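Local coordinates for mucus binding protein (Lactobacillus reuteri, PDB 3I57), which probably binds mucus and, through the type 2 repeat described here, also immunoglobulins, as a cell-wall-attached surface protein of the bacterium, at residues His5-Asp10 / Asp66-Val71; Lys50-Ala55 / Thr70-His75; His84-Gly89 / Gly131-Gly136; Thr97-Tyr102 / Ala111-Ala116; Val118-Asn123 / Ala141-Lys146. All coordinates share one frame; numbering follows the deposited sequence.

Contact 1. Residues His5-Asp10 / Asp66-Val71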
# COMPACT_ATOMS: atom_id res chain seq x y z
N HIS A 5 34.71 -2.05 12.29
CA HIS A 5 33.28 -1.97 12.60
C HIS A 5 32.52 -2.18 11.31
O HIS A 5 32.72 -1.45 10.36
CB HIS A 5 32.95 -0.57 13.16
CG HIS A 5 33.88 -0.13 14.24
ND1 HIS A 5 33.80 -0.62 15.53
CD2 HIS A 5 34.92 0.73 14.22
CE1 HIS A 5 34.75 -0.08 16.26
NE2 HIS A 5 35.45 0.75 15.49
N VAL A 6 31.63 -3.15 11.28
CA VAL A 6 30.87 -3.38 10.06
C VAL A 6 29.44 -2.96 10.31
O VAL A 6 28.80 -3.46 11.22
CB VAL A 6 30.89 -4.86 9.66
CG1 VAL A 6 30.11 -5.05 8.37
CG2 VAL A 6 32.32 -5.35 9.52
N GLN A 7 28.96 -2.02 9.50
CA GLN A 7 27.69 -1.35 9.83
C GLN A 7 26.64 -1.75 8.82
O GLN A 7 26.81 -1.52 7.64
CB GLN A 7 27.89 0.18 9.86
CG GLN A 7 28.90 0.59 10.95
CD GLN A 7 29.43 2.00 10.78
OE1 GLN A 7 29.48 2.80 11.74
NE2 GLN A 7 29.82 2.31 9.58
N TYR A 8 25.56 -2.33 9.30
CA TYR A 8 24.44 -2.74 8.45
C TYR A 8 23.40 -1.61 8.39
O TYR A 8 22.89 -1.18 9.43
CB TYR A 8 23.84 -4.06 8.97
CG TYR A 8 24.78 -5.20 8.76
CD1 TYR A 8 25.81 -5.43 9.67
CD2 TYR A 8 24.72 -6.00 7.62
CE1 TYR A 8 26.72 -6.44 9.49
CE2 TYR A 8 25.64 -7.04 7.42
CZ TYR A 8 26.64 -7.24 8.37
OH TYR A 8 27.56 -8.25 8.21
N ILE A 9 23.12 -1.12 7.19
CA ILE A 9 22.38 0.14 7.02
C ILE A 9 21.13 -0.01 6.16
O ILE A 9 21.19 -0.66 5.13
CB ILE A 9 23.26 1.19 6.30
CG1 ILE A 9 24.56 1.46 7.07
CG2 ILE A 9 22.49 2.51 6.11
CD1 ILE A 9 24.31 1.72 8.49
N ASP A 10 20.02 0.61 6.58
CA ASP A 10 18.85 0.76 5.68
C ASP A 10 19.07 2.06 4.91
O ASP A 10 18.99 3.17 5.47
CB ASP A 10 17.53 0.83 6.46
CG ASP A 10 16.31 1.09 5.56
OD1 ASP A 10 16.47 1.58 4.44
OD2 ASP A 10 15.19 0.78 5.99
N ASP A 66 40.04 3.70 13.58
CA ASP A 66 39.40 2.41 13.29
C ASP A 66 38.98 2.31 11.83
O ASP A 66 38.89 3.32 11.11
CB ASP A 66 38.17 2.19 14.19
CG ASP A 66 38.52 2.08 15.67
OD1 ASP A 66 39.71 1.95 15.99
OD2 ASP A 66 37.59 2.10 16.50
N GLN A 67 38.67 1.09 11.39
CA GLN A 67 38.20 0.84 10.04
C GLN A 67 36.69 0.66 10.09
O GLN A 67 36.20 -0.08 10.92
CB GLN A 67 38.86 -0.43 9.49
CG GLN A 67 40.35 -0.22 9.14
CD GLN A 67 41.11 -1.52 9.00
OE1 GLN A 67 41.07 -2.19 7.95
NE2 GLN A 67 41.80 -1.89 10.05
N PHE A 68 35.97 1.37 9.23
CA PHE A 68 34.51 1.21 9.13
C PHE A 68 34.11 0.72 7.76
O PHE A 68 34.61 1.24 6.75
CB PHE A 68 33.82 2.57 9.41
CG PHE A 68 34.09 3.10 10.80
CD1 PHE A 68 33.14 2.96 11.80
CD2 PHE A 68 35.28 3.75 11.11
CE1 PHE A 68 33.37 3.47 13.11
CE2 PHE A 68 35.53 4.25 12.41
CZ PHE A 68 34.59 4.11 13.40
N TYR A 69 33.19 -0.24 7.69
CA TYR A 69 32.67 -0.67 6.40
C TYR A 69 31.17 -0.82 6.50
O TYR A 69 30.68 -1.47 7.42
CB TYR A 69 33.25 -2.04 6.03
CG TYR A 69 34.74 -2.01 6.03
CD1 TYR A 69 35.44 -1.45 4.97
CD2 TYR A 69 35.46 -2.48 7.13
CE1 TYR A 69 36.81 -1.39 4.98
CE2 TYR A 69 36.84 -2.44 7.14
CZ TYR A 69 37.50 -1.90 6.07
OH TYR A 69 38.88 -1.86 6.08
N THR A 70 30.46 -0.23 5.54
CA THR A 70 28.99 -0.32 5.53
C THR A 70 28.46 -1.43 4.61
O THR A 70 29.09 -1.81 3.60
CB THR A 70 28.35 1.03 5.14
OG1 THR A 70 28.83 1.43 3.86
CG2 THR A 70 28.68 2.13 6.17
N VAL A 71 27.32 -2.01 5.00
CA VAL A 71 26.61 -2.95 4.16
C VAL A 71 25.23 -2.33 4.02
O VAL A 71 24.50 -2.20 5.00
CB VAL A 71 26.49 -4.37 4.81
CG1 VAL A 71 25.73 -5.31 3.87
CG2 VAL A 71 27.87 -4.98 5.06

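Contact 2. Residues Lys50-Ala55 / Thr70-His75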
# COMPACT_ATOMS: atom_id res chain seq x y z
N LYS A 50 24.53 -2.40 -1.58
CA LYS A 50 25.96 -2.24 -1.67
C LYS A 50 26.69 -2.79 -0.45
O LYS A 50 26.50 -2.30 0.67
CB LYS A 50 26.30 -0.77 -1.86
CG LYS A 50 27.80 -0.55 -1.90
CD LYS A 50 28.18 0.37 -3.02
CE LYS A 50 27.53 -0.13 -4.28
NZ LYS A 50 28.48 -0.09 -5.38
N ASP A 51 27.52 -3.80 -0.66
CA ASP A 51 28.38 -4.33 0.41
C ASP A 51 29.77 -3.71 0.24
O ASP A 51 30.49 -4.03 -0.71
CB ASP A 51 28.43 -5.85 0.29
CG ASP A 51 29.38 -6.52 1.31
OD1 ASP A 51 30.12 -5.83 2.05
OD2 ASP A 51 29.37 -7.77 1.32
N ASN A 52 30.14 -2.84 1.17
CA ASN A 52 31.40 -2.09 1.12
C ASN A 52 32.52 -2.75 1.91
O ASN A 52 33.60 -2.18 2.03
CB ASN A 52 31.18 -0.67 1.64
CG ASN A 52 30.32 0.16 0.72
OD1 ASN A 52 29.37 0.82 1.16
ND2 ASN A 52 30.64 0.12 -0.57
N PHE A 53 32.28 -3.94 2.44
CA PHE A 53 33.34 -4.68 3.12
C PHE A 53 34.18 -5.42 2.08
O PHE A 53 33.68 -6.31 1.41
CB PHE A 53 32.74 -5.72 4.09
CG PHE A 53 33.79 -6.42 4.94
CD1 PHE A 53 34.44 -5.73 5.96
CD2 PHE A 53 34.10 -7.75 4.74
CE1 PHE A 53 35.41 -6.37 6.73
CE2 PHE A 53 35.07 -8.40 5.51
CZ PHE A 53 35.72 -7.72 6.50
N PRO A 54 35.46 -5.05 1.94
CA PRO A 54 36.22 -5.61 0.84
C PRO A 54 36.66 -7.05 1.10
O PRO A 54 37.12 -7.35 2.19
CB PRO A 54 37.46 -4.70 0.77
CG PRO A 54 37.12 -3.50 1.54
CD PRO A 54 36.20 -3.98 2.62
N ALA A 55 36.57 -7.90 0.08
CA ALA A 55 37.07 -9.27 0.16
C ALA A 55 38.50 -9.30 0.64
O ALA A 55 39.36 -8.61 0.08
CB ALA A 55 36.96 -9.94 -1.23
N THR A 70 30.46 -0.23 5.54
CA THR A 70 28.99 -0.32 5.53
C THR A 70 28.46 -1.43 4.61
O THR A 70 29.09 -1.81 3.60
CB THR A 70 28.35 1.03 5.14
OG1 THR A 70 28.83 1.43 3.86
CG2 THR A 70 28.68 2.13 6.17
N VAL A 71 27.32 -2.01 5.00
CA VAL A 71 26.61 -2.95 4.16
C VAL A 71 25.23 -2.33 4.02
O VAL A 71 24.50 -2.20 5.00
CB VAL A 71 26.49 -4.37 4.81
CG1 VAL A 71 25.73 -5.31 3.87
CG2 VAL A 71 27.87 -4.98 5.06
N ILE A 72 24.90 -1.92 2.81
CA ILE A 72 23.75 -1.04 2.65
C ILE A 72 22.65 -1.82 1.96
O ILE A 72 22.91 -2.51 0.97
CB ILE A 72 24.11 0.24 1.82
CG1 ILE A 72 25.14 1.10 2.56
CG2 ILE A 72 22.86 1.12 1.58
CD1 ILE A 72 25.76 2.23 1.70
N PHE A 73 21.44 -1.72 2.49
CA PHE A 73 20.29 -2.39 1.89
C PHE A 73 19.23 -1.41 1.42
O PHE A 73 19.12 -0.30 1.93
CB PHE A 73 19.62 -3.27 2.94
CG PHE A 73 20.51 -4.32 3.51
CD1 PHE A 73 20.51 -5.60 3.00
CD2 PHE A 73 21.36 -4.02 4.56
CE1 PHE A 73 21.34 -6.59 3.54
CE2 PHE A 73 22.22 -5.01 5.10
CZ PHE A 73 22.20 -6.27 4.58
N LYS A 74 18.41 -1.86 0.47
CA LYS A 74 17.15 -1.19 0.19
C LYS A 74 16.01 -2.10 0.62
O LYS A 74 16.24 -3.22 1.10
CB LYS A 74 17.05 -0.83 -1.31
CG LYS A 74 18.13 0.10 -1.79
CD LYS A 74 17.97 0.35 -3.31
CE LYS A 74 18.66 1.64 -3.75
NZ LYS A 74 18.27 2.76 -2.85
N HIS A 75 14.77 -1.66 0.43
CA HIS A 75 13.64 -2.52 0.81
C HIS A 75 13.24 -3.36 -0.40
O HIS A 75 13.04 -2.80 -1.48
CB HIS A 75 12.44 -1.67 1.21
CG HIS A 75 12.64 -0.84 2.44
ND1 HIS A 75 11.59 -0.26 3.13
CD2 HIS A 75 13.77 -0.52 3.13
CE1 HIS A 75 12.07 0.40 4.17
NE2 HIS A 75 13.38 0.26 4.19

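Contact 3. Residues His84-Gly89 / Gly131-Gly136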
# COMPACT_ATOMS: atom_id res chain seq x y z
N HIS A 84 -4.62 -8.03 -1.75
CA HIS A 84 -3.54 -8.22 -0.78
C HIS A 84 -3.73 -7.32 0.43
O HIS A 84 -4.21 -6.19 0.31
CB HIS A 84 -2.18 -7.98 -1.45
CG HIS A 84 -1.03 -8.53 -0.66
ND1 HIS A 84 -0.30 -9.63 -1.05
CD2 HIS A 84 -0.48 -8.11 0.51
CE1 HIS A 84 0.66 -9.87 -0.17
NE2 HIS A 84 0.57 -8.96 0.79
N SER A 85 -3.37 -7.82 1.61
CA SER A 85 -3.48 -7.00 2.82
C SER A 85 -2.26 -6.09 2.94
O SER A 85 -1.24 -6.30 2.26
CB SER A 85 -3.62 -7.87 4.07
OG SER A 85 -2.48 -8.70 4.23
N SER A 86 -2.39 -5.07 3.77
CA SER A 86 -1.31 -4.12 4.04
C SER A 86 -1.26 -3.81 5.53
O SER A 86 -2.28 -3.63 6.20
CB SER A 86 -1.54 -2.83 3.26
OG SER A 86 -0.55 -1.86 3.56
N ALA A 87 -0.04 -3.73 6.03
CA ALA A 87 0.19 -3.56 7.44
C ALA A 87 -0.37 -2.24 7.98
O ALA A 87 -0.61 -2.11 9.18
CB ALA A 87 1.71 -3.68 7.73
N ASP A 88 -0.58 -1.25 7.11
CA ASP A 88 -1.19 0.02 7.53
C ASP A 88 -2.71 0.01 7.37
O ASP A 88 -3.36 1.05 7.49
CB ASP A 88 -0.56 1.23 6.82
CG ASP A 88 -0.84 1.26 5.33
OD1 ASP A 88 -1.43 0.28 4.80
OD2 ASP A 88 -0.45 2.27 4.68
N GLY A 89 -3.26 -1.17 7.09
CA GLY A 89 -4.73 -1.38 6.96
C GLY A 89 -5.40 -0.82 5.71
O GLY A 89 -6.62 -0.88 5.57
N GLY A 131 5.88 -4.36 5.42
CA GLY A 131 4.55 -4.99 5.26
C GLY A 131 3.46 -4.10 4.67
O GLY A 131 2.31 -4.53 4.51
N ILE A 132 3.83 -2.89 4.29
CA ILE A 132 2.89 -1.90 3.76
C ILE A 132 2.83 -1.95 2.24
O ILE A 132 3.87 -2.00 1.56
CB ILE A 132 3.27 -0.48 4.20
CG1 ILE A 132 3.38 -0.41 5.73
CG2 ILE A 132 2.30 0.60 3.61
CD1 ILE A 132 3.96 0.95 6.27
N VAL A 133 1.61 -1.95 1.71
CA VAL A 133 1.45 -1.87 0.27
C VAL A 133 1.29 -0.41 -0.13
O VAL A 133 0.44 0.30 0.42
CB VAL A 133 0.17 -2.59 -0.18
CG1 VAL A 133 -0.03 -2.43 -1.69
CG2 VAL A 133 0.26 -4.10 0.15
N ALA A 134 2.11 0.04 -1.08
CA ALA A 134 1.88 1.30 -1.77
C ALA A 134 0.90 1.04 -2.89
O ALA A 134 1.25 0.43 -3.91
CB ALA A 134 3.19 1.85 -2.33
N TRP A 135 -0.34 1.50 -2.72
CA TRP A 135 -1.38 1.22 -3.70
C TRP A 135 -1.28 2.16 -4.89
O TRP A 135 -1.07 3.35 -4.71
CB TRP A 135 -2.77 1.34 -3.06
CG TRP A 135 -2.99 0.26 -2.03
CD1 TRP A 135 -3.01 0.41 -0.66
CD2 TRP A 135 -3.17 -1.14 -2.28
NE1 TRP A 135 -3.20 -0.80 -0.06
CE2 TRP A 135 -3.29 -1.77 -1.03
CE3 TRP A 135 -3.23 -1.92 -3.45
CZ2 TRP A 135 -3.51 -3.14 -0.90
CZ3 TRP A 135 -3.43 -3.27 -3.33
CH2 TRP A 135 -3.56 -3.88 -2.06
N GLY A 136 -1.46 1.62 -6.09
CA GLY A 136 -1.45 2.41 -7.31
C GLY A 136 -2.80 3.03 -7.64
O GLY A 136 -3.71 3.11 -6.79
O HOH W 1 -0.59 2.22 2.14

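Contact 4. Residues Thr97-Tyr102 / Ala111-Ala116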
# COMPACT_ATOMS: atom_id res chain seq x y z
N THR A 97 -21.90 3.07 -2.78
CA THR A 97 -23.32 2.74 -2.80
C THR A 97 -24.14 3.89 -3.38
O THR A 97 -23.98 5.06 -2.99
CB THR A 97 -23.84 2.44 -1.36
OG1 THR A 97 -23.16 1.31 -0.84
CG2 THR A 97 -25.35 2.16 -1.36
N GLU A 98 -25.01 3.56 -4.33
CA GLU A 98 -25.93 4.54 -4.87
C GLU A 98 -27.24 4.38 -4.09
O GLU A 98 -27.69 3.26 -3.87
CB GLU A 98 -26.16 4.29 -6.36
CG GLU A 98 -27.47 4.93 -6.84
CD GLU A 98 -27.76 4.62 -8.30
OE1 GLU A 98 -27.73 3.41 -8.64
OE2 GLU A 98 -28.03 5.58 -9.07
N THR A 99 -27.85 5.50 -3.65
CA THR A 99 -29.12 5.45 -2.91
C THR A 99 -30.14 6.30 -3.63
O THR A 99 -29.88 7.48 -3.92
CB THR A 99 -28.96 6.04 -1.49
OG1 THR A 99 -27.97 5.29 -0.79
CG2 THR A 99 -30.27 5.95 -0.71
N VAL A 100 -31.29 5.70 -3.93
CA VAL A 100 -32.40 6.41 -4.54
C VAL A 100 -33.58 6.45 -3.59
O VAL A 100 -34.08 5.40 -3.14
CB VAL A 100 -32.84 5.75 -5.83
CG1 VAL A 100 -34.01 6.56 -6.47
CG2 VAL A 100 -31.64 5.59 -6.80
N HIS A 101 -33.99 7.66 -3.26
CA HIS A 101 -35.17 7.92 -2.46
C HIS A 101 -36.38 8.09 -3.37
O HIS A 101 -36.26 8.51 -4.53
CB HIS A 101 -34.99 9.21 -1.64
CG HIS A 101 -33.81 9.21 -0.72
ND1 HIS A 101 -33.60 8.23 0.22
CD2 HIS A 101 -32.80 10.10 -0.58
CE1 HIS A 101 -32.50 8.52 0.91
NE2 HIS A 101 -31.99 9.64 0.43
N TYR A 102 -37.56 7.81 -2.82
CA TYR A 102 -38.82 7.93 -3.58
C TYR A 102 -39.79 8.73 -2.75
O TYR A 102 -40.15 8.33 -1.64
CB TYR A 102 -39.43 6.56 -3.94
CG TYR A 102 -38.49 5.70 -4.75
CD1 TYR A 102 -38.21 5.99 -6.09
CD2 TYR A 102 -37.83 4.62 -4.15
CE1 TYR A 102 -37.31 5.22 -6.82
CE2 TYR A 102 -36.93 3.86 -4.85
CZ TYR A 102 -36.68 4.13 -6.18
OH TYR A 102 -35.76 3.34 -6.84
N ALA A 111 -42.03 5.39 -1.37
CA ALA A 111 -41.62 3.99 -1.42
C ALA A 111 -40.29 3.88 -0.70
O ALA A 111 -39.66 4.89 -0.42
CB ALA A 111 -41.46 3.53 -2.87
N GLU A 112 -39.87 2.66 -0.39
CA GLU A 112 -38.59 2.48 0.31
C GLU A 112 -37.44 2.70 -0.66
O GLU A 112 -37.56 2.40 -1.85
CB GLU A 112 -38.47 1.10 0.95
CG GLU A 112 -39.60 0.76 1.97
CD GLU A 112 -39.85 1.89 2.96
OE1 GLU A 112 -38.89 2.34 3.61
OE2 GLU A 112 -41.02 2.34 3.09
N ASP A 113 -36.34 3.23 -0.15
CA ASP A 113 -35.11 3.43 -0.90
C ASP A 113 -34.71 2.15 -1.63
O ASP A 113 -34.95 1.05 -1.12
CB ASP A 113 -33.96 3.75 0.06
CG ASP A 113 -34.04 5.14 0.68
OD1 ASP A 113 -34.94 5.93 0.33
OD2 ASP A 113 -33.13 5.42 1.51
N GLN A 114 -34.09 2.30 -2.80
CA GLN A 114 -33.35 1.20 -3.42
C GLN A 114 -31.90 1.62 -3.48
O GLN A 114 -31.59 2.81 -3.58
CB GLN A 114 -33.85 0.95 -4.84
CG GLN A 114 -35.16 0.22 -4.86
CD GLN A 114 -35.60 -0.10 -6.27
OE1 GLN A 114 -36.64 0.38 -6.72
NE2 GLN A 114 -34.82 -0.92 -6.97
N THR A 115 -31.01 0.64 -3.40
CA THR A 115 -29.58 0.91 -3.44
C THR A 115 -28.91 0.00 -4.42
O THR A 115 -29.46 -1.02 -4.80
CB THR A 115 -28.91 0.71 -2.08
OG1 THR A 115 -29.14 -0.63 -1.59
CG2 THR A 115 -29.45 1.75 -1.09
N ALA A 116 -27.71 0.39 -4.83
CA ALA A 116 -26.88 -0.45 -5.68
C ALA A 116 -25.44 -0.12 -5.35
O ALA A 116 -25.14 0.95 -4.81
CB ALA A 116 -27.15 -0.17 -7.12
O HOH W 2 -37.52 6.43 -0.26

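Contact 5. Residues Val118-Asn123 / Ala141-Lys146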
# COMPACT_ATOMS: atom_id res chain seq x y z
N VAL A 118 -21.09 -0.37 -6.49
CA VAL A 118 -20.01 -0.61 -7.42
C VAL A 118 -18.72 -0.77 -6.61
O VAL A 118 -18.58 -0.28 -5.47
CB VAL A 118 -19.80 0.54 -8.47
CG1 VAL A 118 -21.05 0.70 -9.40
CG2 VAL A 118 -19.45 1.86 -7.78
N THR A 119 -17.79 -1.53 -7.18
CA THR A 119 -16.52 -1.80 -6.53
C THR A 119 -15.37 -1.44 -7.44
O THR A 119 -15.40 -1.77 -8.64
CB THR A 119 -16.44 -3.31 -6.16
OG1 THR A 119 -17.43 -3.59 -5.17
CG2 THR A 119 -15.06 -3.68 -5.64
N PHE A 120 -14.38 -0.72 -6.91
CA PHE A 120 -13.17 -0.40 -7.66
C PHE A 120 -12.00 -1.19 -7.11
O PHE A 120 -12.04 -1.59 -5.95
CB PHE A 120 -12.81 1.08 -7.48
CG PHE A 120 -13.82 2.00 -8.07
CD1 PHE A 120 -13.66 2.47 -9.36
CD2 PHE A 120 -14.96 2.33 -7.36
CE1 PHE A 120 -14.62 3.30 -9.93
CE2 PHE A 120 -15.93 3.19 -7.90
CZ PHE A 120 -15.76 3.66 -9.18
N THR A 121 -11.00 -1.42 -7.96
CA THR A 121 -9.82 -2.16 -7.52
C THR A 121 -8.56 -1.39 -7.89
O THR A 121 -8.57 -0.55 -8.79
CB THR A 121 -9.71 -3.57 -8.19
OG1 THR A 121 -9.45 -3.44 -9.60
CG2 THR A 121 -10.96 -4.35 -7.98
N ARG A 122 -7.49 -1.68 -7.18
CA ARG A 122 -6.19 -1.07 -7.49
C ARG A 122 -5.10 -2.07 -7.12
O ARG A 122 -5.22 -2.76 -6.09
CB ARG A 122 -6.03 0.28 -6.77
CG ARG A 122 -6.06 0.21 -5.23
CD ARG A 122 -6.07 1.59 -4.60
NE ARG A 122 -6.22 1.52 -3.15
CZ ARG A 122 -6.13 2.57 -2.34
NH1 ARG A 122 -5.86 3.77 -2.85
NH2 ARG A 122 -6.28 2.42 -1.03
N ASN A 123 -4.09 -2.18 -7.97
CA ASN A 123 -2.93 -3.00 -7.65
C ASN A 123 -1.98 -2.19 -6.83
O ASN A 123 -2.13 -0.99 -6.72
CB ASN A 123 -2.23 -3.49 -8.91
CG ASN A 123 -2.99 -4.62 -9.54
OD1 ASN A 123 -2.55 -5.78 -9.55
ND2 ASN A 123 -4.18 -4.32 -9.99
N ALA A 141 -11.74 3.71 -14.28
CA ALA A 141 -11.89 5.17 -14.13
C ALA A 141 -13.30 5.46 -13.65
O ALA A 141 -13.55 6.46 -12.96
CB ALA A 141 -11.61 5.90 -15.45
N SER A 142 -14.22 4.59 -14.02
CA SER A 142 -15.57 4.66 -13.44
C SER A 142 -16.29 3.32 -13.48
O SER A 142 -15.92 2.42 -14.24
CB SER A 142 -16.39 5.75 -14.11
OG SER A 142 -16.60 5.46 -15.47
N GLN A 143 -17.32 3.18 -12.65
CA GLN A 143 -18.14 1.98 -12.66
C GLN A 143 -19.61 2.36 -12.66
O GLN A 143 -20.02 3.31 -11.98
CB GLN A 143 -17.85 1.10 -11.44
CG GLN A 143 -16.45 0.46 -11.40
CD GLN A 143 -16.35 -0.72 -12.39
OE1 GLN A 143 -16.07 -0.53 -13.58
NE2 GLN A 143 -16.58 -1.93 -11.90
N SER A 144 -20.42 1.61 -13.41
CA SER A 144 -21.87 1.91 -13.48
C SER A 144 -22.68 1.02 -12.53
O SER A 144 -22.37 -0.16 -12.33
CB SER A 144 -22.36 1.81 -14.93
OG SER A 144 -22.05 0.52 -15.44
N TYR A 145 -23.69 1.63 -11.91
CA TYR A 145 -24.56 0.92 -10.98
C TYR A 145 -25.55 0.16 -11.81
O TYR A 145 -25.81 0.55 -12.94
CB TYR A 145 -25.31 1.93 -10.07
CG TYR A 145 -24.34 2.62 -9.13
CD1 TYR A 145 -23.96 2.02 -7.95
CD2 TYR A 145 -23.77 3.85 -9.46
CE1 TYR A 145 -23.06 2.62 -7.08
CE2 TYR A 145 -22.86 4.49 -8.58
CZ TYR A 145 -22.52 3.85 -7.40
OH TYR A 145 -21.63 4.44 -6.52
N LYS A 146 -26.07 -0.93 -11.27
CA LYS A 146 -27.19 -1.65 -11.89
C LYS A 146 -28.34 -0.65 -12.05
O LYS A 146 -28.52 0.22 -11.19
CB LYS A 146 -27.62 -2.78 -10.97
CG LYS A 146 -28.60 -3.75 -11.62
CD LYS A 146 -29.21 -4.70 -10.59
CE LYS A 146 -30.29 -5.56 -11.26
NZ LYS A 146 -29.83 -6.10 -12.57

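Contact 1. Residues His5-Asp10 / Asp66-Val71
H5-D10 and D66-V71 pair as parallel strands, the juncture of strands 2-10 and 67-80 in the beta-grasp fold of the mucin-binding half of the repeat. Five backbone hydrogen bonds join them: H5 and Q7 each donate and accept, and I9 N closes the series on V71 O at 2.8 Å. V6, Y8, Y69 and V71 share one face of the sheet, where helix 35-43 lies against Y8 and V71. V71 CB packs 3.7 Å from Y8 CD2. V71 CG1 stands anti to the backbone N (chi1 -180°), which leaves CG2 to reach V6 CG1 at 4.0 Å and to make an off-centre CH-pi contact with the Y8 ring. Y8 OH continues to Y32. On the other face, H5 CD2 sits over one face of the F68 ring, toward its rim, 3.3 Å from CE1. Next to D66 in the chain, the nearest atom of the Q67 side chain is about 4 Å from the bound calcium ion. The H5 imidazole is gripped at both nitrogens, ND1 by D21 and NE2 by D66, so it is probably positively charged. The NE2 to D66 OD2 bond is 2.7 Å long and nearly straight (172°), in the ring plane but above the carboxylate plane.

Contact 2. Residues Lys50-Ala55 / Thr70-His75
N52 and T70 meet twice where strand 46-51 gives way to a loop alongside strand 67-80. The backbone N of N52 donates to T70 O at 2.8 Å, and T70 OG1 lies 2.8 Å from N52 OD1 in a weak hydrogen bond. The two side chains lie alongside each other; chi1 of 58° sets the T70 hydroxyl between its own backbone N and carbonyl carbon, turned to the N52 amide oxygen. Two residues along, K50 and I72 form a hydrogen-bonded antiparallel pair, with K50 N to I72 O at 3.0 Å and I72 N to K50 O at 2.7 Å. Between these comes the non-hydrogen-bonded pair D51 and V71, whose side chains run the same way, D51 OD1 3.9 Å from V71 CG2.

The second shell begins with D51. Its CG is anti to the backbone N (chi1 176°), and OD1 accepts from F53 N at 2.9 Å, an Asx turn that bends the chain as it leaves the strand. T34 OG1 holds the other carboxylate oxygen, OD2. Beyond the turn the F53 ring meets Y69 and Y32 edge-to-face. The chemistry is thus mainly polar: main-chain bonds fix the pairing of this antiparallel strand in the beta-grasp sheet, while a carboxylate shared between an N-H and a hydroxyl shapes its exit, consistent with a contact near the surface.

Contact 3. Residues His84-Gly89 / Gly131-Gly136
The W135 indole turns its edge to H84 O, which lies in the ring plane 3.4 Å from CZ2, while V133 CG1 of its own strand covers one face, 3.3 Å above the plane and over the centre. The H84 ring approaches V133 CG2 obliquely. The D88 carboxylate has S86 OG above its plane, and its OD2 is 3.4 Å from I132 CG2. S86 to G89 form a type I beta turn, in the loop between strands 67-80 and 93-104, which docks on short strand 133-135 near the middle of the elongated chain.

S86 links the turn to the strand. Its OG stands anti to the backbone N (chi1 177°), accepts from V133 N at 2.8 Å along a straight path (170°), and donates to D88 OD1 at 2.6 Å. Replacing S86 by alanine is likely to leave V133 N without this acceptor and the D88 carboxylate freer to turn, although T90 OG1 also bonds D88 OD1. One residue on, A87 N donates to G131 O at 2.9 Å, coming from well above the carbonyl plane. G131 has a positive phi, and a side chain there would crowd the A87 methyl. A water completes the join, donating to D88 OD2 at 2.5 Å and to V133 O at 2.8 Å.

Contact 4. Residues Thr97-Tyr102 / Ala111-Ala116
H101 and D113 lie side by side across the antiparallel strands 93-104 and 112-127 of the Muc B2-like domain. Both carry CG beside the backbone N (chi1 -58° and -72°), which brings the imidazole and carboxylate out together. H101 ND1 donates to D113 OD1 at 2.7 Å, in the ring plane but from above the carboxylate plane, and the two planes stand 52° apart. A water bonded to Y102 N, A111 O and D113 OD1 gives that oxygen a second donor. T99 sends CG2, anti to its backbone N, to within 3.7 Å of D113 OD2, while its OG1 lies 3.8 Å from T115 CG2. On the opposite face, Y102 packs its CB 3.8 Å from A111 CB and presents its ring edge to E112 O, 3.2 Å from CD2. E98 runs extended beyond CG, its OE1 3.9 Å from A116 CB.

Beneath these side chains E98 with A116 and V100 with Q114 are hydrogen-bonded pairs, V100 N reaching Q114 O at 2.9 Å. Strand 93-104 is flanked on its other edge by strand 176-183, which runs parallel to it, and the face with E98 and V100 is covered by V163 of strand 162-168 and L148 of strand 148-149.

Contact 5. Residues Val118-Asn123 / Ala141-Lys146
V118 and F120 of long strand 112-127 pack against Q143 and Y145, in and just after strand 142-144. The contact layers the large beta-grasp sheet, where it runs through the Muc B2-like domain, on a small antiparallel sheet. The axes of the two strand segments come no closer than 7.1 Å, so side chains rather than backbone bonds make the join.

Two CH-pi contacts carry it. V118 CG1 sits over the Y145 ring, 3.7 Å from its centroid, and Q143 CG lies over the F120 ring, 4.0 Å from its centroid. Plain apolar packing adds V118 CB to Q143 CB at 3.6 Å and V118 CG2 to the ring carbon CZ of Y145 at 3.7 Å.

Polar links lead outward: Y145 OH bonds S167 OG. With a serine in place of Y145 the face under V118 CG1 is lost, which is likely to open a gap there and leave S167 OG without this partner. V118 chi1 of -63° sets CG1 anti to the carbonyl carbon, where it also lies 3.3 Å from S144 O.

How the contacts relate
Contacts 1 and 2 share strand 67-80, which pairs in parallel with 2-10 and antiparallel with 46-51. Contacts 1, 4 and 5 are partly buried; contacts 2 and 3 lie at the surface. Contacts 4 and 5 share strand 112-127 far along the molecule, the first by edge-to-edge pairing within the sheet, the second by packing face against another sheet, with CH-pi contacts in place of backbone bonds. E98 and A116 of contact 4 pack on Y145 of contact 5. Contacts 1 and 4 both place a histidine-aspartate hydrogen bond beside paired strands. Contact 3, a loop held by polar bonds and a water, lies between these groups and touches contact 5 through G136 and N123.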